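Local coordinates for protein lipase (Pelosinus fermentans, PDB 5AH0) that hydrolyses the polyester poly(butylene adipate-co-terephthalate) and is a zinc-containing lipase of the alpha/beta-hydrolase clan, at residues N324-K327 against I328-D332. Numbering follows the deposited sequence.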
# COMPACT_ATOMS: atom_id res chain seq x y z
N ASN A 324 12.18 -6.03 -4.01
CA ASN A 324 13.39 -5.40 -3.51
C ASN A 324 13.49 -3.95 -3.96
O ASN A 324 14.29 -3.18 -3.44
CB ASN A 324 14.65 -6.15 -3.94
CG ASN A 324 14.77 -6.29 -5.44
OD1 ASN A 324 13.94 -5.80 -6.20
ND2 ASN A 324 15.84 -6.94 -5.87
N GLY A 325 12.68 -3.58 -4.96
CA GLY A 325 12.68 -2.23 -5.47
C GLY A 325 12.21 -2.22 -6.91
O GLY A 325 12.18 -3.27 -7.55
N PRO A 326 11.83 -1.04 -7.42
CA PRO A 326 11.38 -0.92 -8.80
C PRO A 326 12.54 -1.09 -9.76
O PRO A 326 13.52 -0.35 -9.66
CB PRO A 326 10.82 0.50 -8.86
CG PRO A 326 11.52 1.24 -7.79
CD PRO A 326 11.82 0.25 -6.70
N LYS A 327 12.43 -2.07 -10.65
CA LYS A 327 13.48 -2.35 -11.62
C LYS A 327 13.04 -2.08 -13.05
O LYS A 327 13.79 -1.51 -13.85
CB LYS A 327 13.95 -3.80 -11.51
CG LYS A 327 14.95 -4.07 -10.41
CD LYS A 327 14.31 -4.81 -9.29
CE LYS A 327 13.76 -6.13 -9.75
NZ LYS A 327 12.96 -6.72 -8.66
N ILE A 328 11.83 -2.51 -13.37
CA ILE A 328 11.34 -2.46 -14.74
C ILE A 328 10.94 -1.04 -15.12
O ILE A 328 10.15 -0.41 -14.43
CB ILE A 328 10.16 -3.43 -14.92
CG1 ILE A 328 10.54 -4.82 -14.41
CG2 ILE A 328 9.76 -3.55 -16.35
CD1 ILE A 328 9.44 -5.83 -14.56
N TRP A 329 11.51 -0.55 -16.22
CA TRP A 329 11.34 0.84 -16.67
C TRP A 329 11.71 1.81 -15.56
O TRP A 329 11.10 2.88 -15.41
CB TRP A 329 9.91 1.11 -17.13
CG TRP A 329 9.54 0.42 -18.39
CD1 TRP A 329 10.28 -0.52 -19.06
CD2 TRP A 329 8.34 0.61 -19.14
NE1 TRP A 329 9.60 -0.93 -20.19
CE2 TRP A 329 8.41 -0.25 -20.26
CE3 TRP A 329 7.21 1.41 -18.98
CZ2 TRP A 329 7.39 -0.32 -21.21
CZ3 TRP A 329 6.20 1.35 -19.92
CH2 TRP A 329 6.30 0.48 -21.03
N SER A 330 12.72 1.45 -14.78
CA SER A 330 13.15 2.30 -13.68
C SER A 330 14.67 2.45 -13.69
O SER A 330 15.39 1.59 -14.21
CB SER A 330 12.68 1.74 -12.34
OG SER A 330 13.00 2.64 -11.29
N SER A 331 15.15 3.57 -13.15
CA SER A 331 16.58 3.79 -13.02
C SER A 331 17.02 3.79 -11.57
O SER A 331 18.18 4.04 -11.27
CB SER A 331 16.98 5.09 -13.71
OG SER A 331 16.60 5.05 -15.07
N ASP A 332 16.07 3.53 -10.67
CA ASP A 332 16.35 3.46 -9.24
C ASP A 332 17.51 2.52 -8.95
O ASP A 332 17.57 1.42 -9.48
CB ASP A 332 15.11 2.99 -8.47
CG ASP A 332 14.07 4.09 -8.30
OD1 ASP A 332 14.22 5.15 -8.95
OD2 ASP A 332 13.10 3.90 -7.52
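The hydroxyl of Ser330 is gripped twice: it gives a weak hydrogen bond to the carbonyl of Pro326 (OG to O 3.4 Å) and accepts a nearly straight one from the backbone of Asp332, whose N lies 3.3 Å from Ser330 OG at an N-H...O angle of 165°. The second bond makes an ST turn. Chi1 of -174° swings OG away from the backbone N of Ser330, toward the carbonyl of Pro326 and the N-H of Asp332. Replaced by alanine, Ser330 would lose its hydroxyl, and the N-H of Asp332 and the carbonyl of Pro326 would probably be left without this shared partner. The bend itself is a type II beta turn from Lys327 to Ser330, closed by Ser330 N to Lys327 O at 3.3 Å, the donor standing well above the carbonyl plane. Beyond the serine, the Asp332 carboxylate lies against the proline ring, with OD2 3.1 Å from Pro326 CG; OD1 accepts a hydrogen bond from Ala253 N and OD2 one from Trp346 NE1. The loop lies at the surface between helix 288-294 and strand 334-336, with Pro326 buried against Asn248 of helix 241-250 and Trp346 of strand 346-348, and Ser330 also touching Asn248.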